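PDB 4HKT: inositol 2-dehydrogenase, which catalyses the NAD-dependent oxidation of myo-inositol to 2-keto-myo-inositol (scyllo-inosose), the first step of myo-inositol degradation. Local coordinates for residues B[32-37]-B[53-58]; B[168-173]-B[314-319]. All blocks are in the same frame, centred on the assembly; numbering follows the deposited sequence.

How the interactions relate
Each half of a two-domain Gfo/Idh/MocA dehydrogenase supplies one example here of a helix settled against its surroundings. Interaction 1 comes first along the chain, in the N-terminal Rossmann domain, where the loop 53-54 and the start of helix 55-60 meet the end of strand 28-34. Interaction 2 follows and reaches much further in sequence, bringing helix 168-184 of the C-terminal domain against helix 305-324 near the chain's end. Their centres lie 31 Å apart and their nearest atoms about 17 Å, with no touch and no shared sheet. One thus belongs to the nucleotide-binding architecture, whereas the other joins two helices that lie against the mixed sheet of the C-terminal domain.

Interaction 1: residues B[32-37]-B[53-58]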
loop_
_atom_site.group_PDB
_atom_site.type_symbol
_atom_site.label_atom_id
_atom_site.label_comp_id
_atom_site.label_asym_id
_atom_site.label_seq_id
_atom_site.Cartn_x
_atom_site.Cartn_y
_atom_site.Cartn_z
ATOM N N ALA B 32 -12.014 -22.854 -36.579
ATOM C CA ALA B 32 -10.964 -22.771 -37.587
ATOM C C ALA B 32 -9.927 -21.705 -37.283
ATOM O O ALA B 32 -10.261 -20.642 -36.766
ATOM C CB ALA B 32 -11.572 -22.527 -38.954
ATOM N N VAL B 33 -8.669 -22.022 -37.565
ATOM C CA VAL B 33 -7.583 -21.054 -37.519
ATOM C C VAL B 33 -6.964 -20.913 -38.899
ATOM O O VAL B 33 -6.876 -21.890 -39.640
ATOM C CB VAL B 33 -6.459 -21.498 -36.577
ATOM C CG1 VAL B 33 -5.351 -20.438 -36.518
ATOM C CG2 VAL B 33 -7.019 -21.759 -35.199
ATOM N N ALA B 34 -6.510 -19.698 -39.216
ATOM C CA ALA B 34 -5.743 -19.422 -40.411
ATOM C C ALA B 34 -4.534 -18.522 -40.076
ATOM O O ALA B 34 -4.555 -17.760 -39.095
ATOM C CB ALA B 34 -6.628 -18.776 -41.464
ATOM N N ASP B 35 -3.487 -18.637 -40.888
ATOM C CA ASP B 35 -2.260 -17.855 -40.730
ATOM C C ASP B 35 -1.435 -18.039 -41.998
ATOM O O ASP B 35 -1.610 -19.021 -42.706
ATOM C CB ASP B 35 -1.459 -18.324 -39.502
ATOM C CG ASP B 35 -0.380 -17.328 -39.081
ATOM O OD1 ASP B 35 -0.706 -16.304 -38.431
ATOM O OD2 ASP B 35 0.803 -17.585 -39.387
ATOM N N ALA B 36 -0.560 -17.091 -42.312
ATOM C CA ALA B 36 0.303 -17.226 -43.489
ATOM C C ALA B 36 1.406 -18.272 -43.254
ATOM O O ALA B 36 1.940 -18.835 -44.203
ATOM C CB ALA B 36 0.909 -15.886 -43.864
ATOM N N PHE B 37 1.752 -18.514 -41.990
ATOM C CA PHE B 37 2.721 -19.542 -41.636
ATOM C C PHE B 37 1.985 -20.762 -41.059
ATOM O O PHE B 37 1.590 -20.745 -39.894
ATOM C CB PHE B 37 3.755 -18.976 -40.652
ATOM C CG PHE B 37 4.840 -19.956 -40.261
ATOM C CD1 PHE B 37 5.485 -20.743 -41.225
ATOM C CD2 PHE B 37 5.234 -20.086 -38.928
ATOM C CE1 PHE B 37 6.477 -21.646 -40.861
ATOM C CE2 PHE B 37 6.235 -20.981 -38.565
ATOM C CZ PHE B 37 6.853 -21.763 -39.532
ATOM N N ARG B 53 -7.781 -23.821 -41.631
ATOM C CA ARG B 53 -8.343 -23.457 -42.942
ATOM C C ARG B 53 -7.636 -22.244 -43.536
ATOM O O ARG B 53 -6.790 -21.618 -42.891
ATOM C CB ARG B 53 -9.845 -23.179 -42.862
ATOM C CG ARG B 53 -10.680 -24.334 -42.353
ATOM C CD ARG B 53 -12.158 -24.007 -42.359
ATOM N NE ARG B 53 -12.923 -24.977 -41.566
ATOM C CZ ARG B 53 -14.229 -24.899 -41.305
ATOM N NH1 ARG B 53 -14.961 -23.887 -41.754
ATOM N NH2 ARG B 53 -14.816 -25.845 -40.578
ATOM N N THR B 54 -7.970 -21.931 -44.779
ATOM C CA THR B 54 -7.501 -20.704 -45.393
ATOM C C THR B 54 -8.493 -19.607 -45.011
ATOM O O THR B 54 -9.568 -19.897 -44.481
ATOM C CB THR B 54 -7.438 -20.811 -46.924
ATOM O OG1 THR B 54 -8.759 -20.968 -47.447
ATOM C CG2 THR B 54 -6.562 -22.004 -47.351
ATOM N N ILE B 55 -8.123 -18.363 -45.298
ATOM C CA ILE B 55 -9.005 -17.211 -45.074
ATOM C C ILE B 55 -10.195 -17.269 -46.031
ATOM O O ILE B 55 -11.348 -17.105 -45.611
ATOM C CB ILE B 55 -8.235 -15.881 -45.198
ATOM C CG1 ILE B 55 -7.234 -15.785 -44.029
ATOM C CG2 ILE B 55 -9.210 -14.698 -45.226
ATOM C CD1 ILE B 55 -6.186 -14.701 -44.147
ATOM N N ASP B 56 -9.931 -17.543 -47.307
ATOM C CA ASP B 56 -11.007 -17.753 -48.290
ATOM C C ASP B 56 -12.047 -18.778 -47.790
ATOM O O ASP B 56 -13.248 -18.618 -47.988
ATOM C CB ASP B 56 -10.440 -18.231 -49.651
ATOM C CG ASP B 56 -9.785 -17.099 -50.477
ATOM O OD1 ASP B 56 -9.866 -15.906 -50.090
ATOM O OD2 ASP B 56 -9.185 -17.408 -51.535
ATOM N N ALA B 57 -11.575 -19.832 -47.157
ATOM C CA ALA B 57 -12.456 -20.903 -46.709
ATOM C C ALA B 57 -13.300 -20.403 -45.540
ATOM O O ALA B 57 -14.515 -20.576 -45.506
ATOM C CB ALA B 57 -11.643 -22.125 -46.301
ATOM N N ILE B 58 -12.646 -19.753 -44.591
ATOM C CA ILE B 58 -13.367 -19.162 -43.460
ATOM C C ILE B 58 -14.387 -18.139 -43.953
ATOM O O ILE B 58 -15.531 -18.156 -43.512
ATOM C CB ILE B 58 -12.390 -18.608 -42.396
ATOM C CG1 ILE B 58 -11.643 -19.767 -41.734
ATOM C CG2 ILE B 58 -13.132 -17.802 -41.335
ATOM C CD1 ILE B 58 -10.325 -19.384 -41.073
HETATM O O HOH W 1 -4.343 -20.821 -42.941
#
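Arg53 N donates to Val33 O at 2.9 Å, a bond that continues the parallel pairing of strands 28-34 and 51-52 one residue past the short edge strand. Beyond it the chains part, and a water spans the gap, donating to Arg53 O at 2.6 Å and accepting from Asp35 N at 3.1 Å. Helix 55-60 then starts from its N-cap Thr54, whose OG1 accepts from Ala57 N.

Two alanine methyls of the strand face this turn. Ala34 CB comes within 3.2 Å of Arg53 O and also meets Ile58 CD1 at 3.8 Å, with Ile55 CG1 alongside. Ala32 CB lies against Ile58 CG1 and under the extended Arg53 chain, 3.8 Å from CD. With CG anti to the carbonyl carbon (chi1 -59°), Arg53 runs over this methyl, which covers one guanidinium face, and its NH2 ends in salt bridges to Glu51 and Asp63.

This is the edge of a Rossmann sheet: strand 4-9 pairs with 28-34 on its inner side, Val33 turns to helix 38-48, and Ile55 and Ile58 pack on helix 76-85.

Interaction 2: residues B[168-173]-B[314-319]; sequences IFRDMT and LADAAV. With EDO (1,2-ethanediol), chain X.
Ala315 CB is the bump at the closest point of this helix pair: it fits against the turn at Phe169, 3.4 Å from Phe169 O, with Phe169 CB and Arg170 CG on its flanks. So small a side chain lets the axes of the two short segments approach to 8.5 Å, running at 137° to one another, nearer antiparallel than parallel.

The Phe169 ring supplies the larger projection. Its CG stands anti to the carbonyl carbon (chi1 -68°), which carries the ring across to Ala318. There Ala318 CB makes a CH-pi contact over one face, 3.8 Å from the ring centroid and 15° off the normal, while Ile168 CG2 covers the opposite face. Val319 CG2 fills the notch between Phe169 and Arg170, touching the ring obliquely at CD2 (3.9 Å) and lying over a face of the guanidinium.

Arg170 closes the solvent-facing side of the groove. Its extended chain passes Ala315 and brings NE to Asp316 OD1 at 2.8 Å; the carboxylate oxygen sits at the guanidinium edge, near its plane, and NH2 adds a weak bond to it. As NH1 also reaches Gly166 O, the group is held against rotation. A leucine here would probably leave the Asp316 carboxylate without its charged mate and Val319 CG2 without the flat group over it.

Asp171 faces away from helix 305-324 and forms a salt bridge with Arg230. On the buried side, Phe169 packs on strand 211-218, Ala318 on strand 188-196, and Phe177, two turns along helix 168-184, continues the seam over Ala315 and Ala318, so both helices lie against the mixed sheet of the C-terminal domain.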
loop_
_atom_site.group_PDB
_atom_site.type_symbol
_atom_site.label_atom_id
_atom_site.label_comp_id
_atom_site.label_asym_id
_atom_site.label_seq_id
_atom_site.Cartn_x
_atom_site.Cartn_y
_atom_site.Cartn_z
ATOM N N ILE B 168 4.753 5.633 -32.609
ATOM C CA ILE B 168 4.364 5.357 -31.241
ATOM C C ILE B 168 2.939 5.837 -30.936
ATOM O O ILE B 168 2.180 5.149 -30.219
ATOM C CB ILE B 168 5.377 5.959 -30.240
ATOM C CG1 ILE B 168 5.054 5.530 -28.819
ATOM C CG2 ILE B 168 5.362 7.497 -30.292
ATOM C CD1 ILE B 168 6.184 5.826 -27.870
ATOM N N PHE B 169 2.527 6.958 -31.522
ATOM C CA PHE B 169 1.178 7.486 -31.221
ATOM C C PHE B 169 0.093 6.590 -31.771
ATOM O O PHE B 169 -0.905 6.346 -31.107
ATOM C CB PHE B 169 1.026 8.890 -31.748
ATOM C CG PHE B 169 1.897 9.902 -31.022
ATOM C CD1 PHE B 169 1.701 10.149 -29.664
ATOM C CD2 PHE B 169 2.876 10.616 -31.695
ATOM C CE1 PHE B 169 2.468 11.080 -28.996
ATOM C CE2 PHE B 169 3.661 11.544 -31.026
ATOM C CZ PHE B 169 3.451 11.782 -29.670
ATOM N N ARG B 170 0.305 6.090 -32.990
ATOM C CA ARG B 170 -0.645 5.180 -33.634
ATOM C C ARG B 170 -0.586 3.768 -33.079
ATOM O O ARG B 170 -1.588 3.065 -33.080
ATOM C CB ARG B 170 -0.462 5.190 -35.152
ATOM C CG ARG B 170 -0.625 6.576 -35.748
ATOM C CD ARG B 170 -0.772 6.565 -37.269
ATOM N NE ARG B 170 -0.875 7.908 -37.853
ATOM C CZ ARG B 170 0.140 8.687 -38.200
ATOM N NH1 ARG B 170 1.384 8.287 -38.023
ATOM N NH2 ARG B 170 -0.102 9.901 -38.727
ATOM N N ASP B 171 0.574 3.359 -32.584
ATOM C CA ASP B 171 0.790 1.966 -32.204
ATOM C C ASP B 171 0.604 1.714 -30.721
ATOM O O ASP B 171 0.086 0.646 -30.342
ATOM C CB ASP B 171 2.166 1.463 -32.619
ATOM C CG ASP B 171 2.388 -0.010 -32.255
ATOM O OD1 ASP B 171 1.755 -0.853 -32.905
ATOM O OD2 ASP B 171 3.188 -0.332 -31.342
HETATM N N MSE B 172 1.049 2.652 -29.878
HETATM C CA MSE B 172 1.015 2.461 -28.426
HETATM C C MSE B 172 0.001 3.394 -27.799
HETATM O O MSE B 172 -0.936 2.962 -27.125
HETATM C CB MSE B 172 2.395 2.769 -27.871
HETATM C CG MSE B 172 2.446 2.608 -26.360
HETATM SE SE MSE B 172 4.245 2.989 -25.667
HETATM C CE MSE B 172 3.669 2.705 -23.825
ATOM N N THR B 173 0.161 4.678 -28.048
ATOM C CA THR B 173 -0.662 5.679 -27.362
ATOM C C THR B 173 -2.129 5.595 -27.738
ATOM O O THR B 173 -3.011 6.049 -27.017
ATOM C CB THR B 173 -0.148 7.075 -27.677
ATOM O OG1 THR B 173 1.269 7.044 -27.688
ATOM C CG2 THR B 173 -0.615 8.047 -26.584
ATOM N N LEU B 314 -7.079 11.099 -32.835
ATOM C CA LEU B 314 -6.278 11.692 -31.765
ATOM C C LEU B 314 -4.802 11.431 -31.999
ATOM O O LEU B 314 -3.994 12.338 -31.809
ATOM C CB LEU B 314 -6.691 11.197 -30.386
ATOM C CG LEU B 314 -8.141 11.569 -30.032
ATOM C CD1 LEU B 314 -8.671 10.773 -28.869
ATOM C CD2 LEU B 314 -8.320 13.029 -29.732
ATOM N N ALA B 315 -4.439 10.197 -32.396
ATOM C CA ALA B 315 -3.037 9.922 -32.689
ATOM C C ALA B 315 -2.523 10.822 -33.822
ATOM O O ALA B 315 -1.412 11.371 -33.719
ATOM C CB ALA B 315 -2.795 8.430 -32.998
ATOM N N ASP B 316 -3.300 10.958 -34.887
ATOM C CA ASP B 316 -2.870 11.776 -36.049
ATOM C C ASP B 316 -2.628 13.251 -35.609
ATOM O O ASP B 316 -1.638 13.893 -36.035
ATOM C CB ASP B 316 -3.919 11.752 -37.166
ATOM C CG ASP B 316 -3.984 10.424 -37.924
ATOM O OD1 ASP B 316 -3.017 9.632 -37.932
ATOM O OD2 ASP B 316 -5.044 10.168 -38.525
ATOM N N ALA B 317 -3.550 13.762 -34.776
ATOM C CA ALA B 317 -3.406 15.073 -34.197
ATOM C C ALA B 317 -2.164 15.158 -33.323
ATOM O O ALA B 317 -1.467 16.161 -33.394
ATOM C CB ALA B 317 -4.662 15.496 -33.421
ATOM N N ALA B 318 -1.877 14.128 -32.509
ATOM C CA ALA B 318 -0.627 14.128 -31.740
ATOM C C ALA B 318 0.637 14.223 -32.590
ATOM O O ALA B 318 1.551 14.930 -32.218
ATOM C CB ALA B 318 -0.520 12.933 -30.773
ATOM N N VAL B 319 0.679 13.515 -33.710
ATOM C CA VAL B 319 1.817 13.525 -34.618
ATOM C C VAL B 319 2.046 14.946 -35.161
ATOM O O VAL B 319 3.181 15.428 -35.138
ATOM C CB VAL B 319 1.584 12.523 -35.785
ATOM C CG1 VAL B 319 2.689 12.559 -36.832
ATOM C CG2 VAL B 319 1.481 11.058 -35.283
HETATM C C1 EDO X . 3.171 -2.474 -28.882
HETATM O O1 EDO X . 3.367 -2.556 -30.293
HETATM C C2 EDO X . 2.159 -1.388 -28.496
HETATM O O2 EDO X . 2.393 -0.984 -27.146
#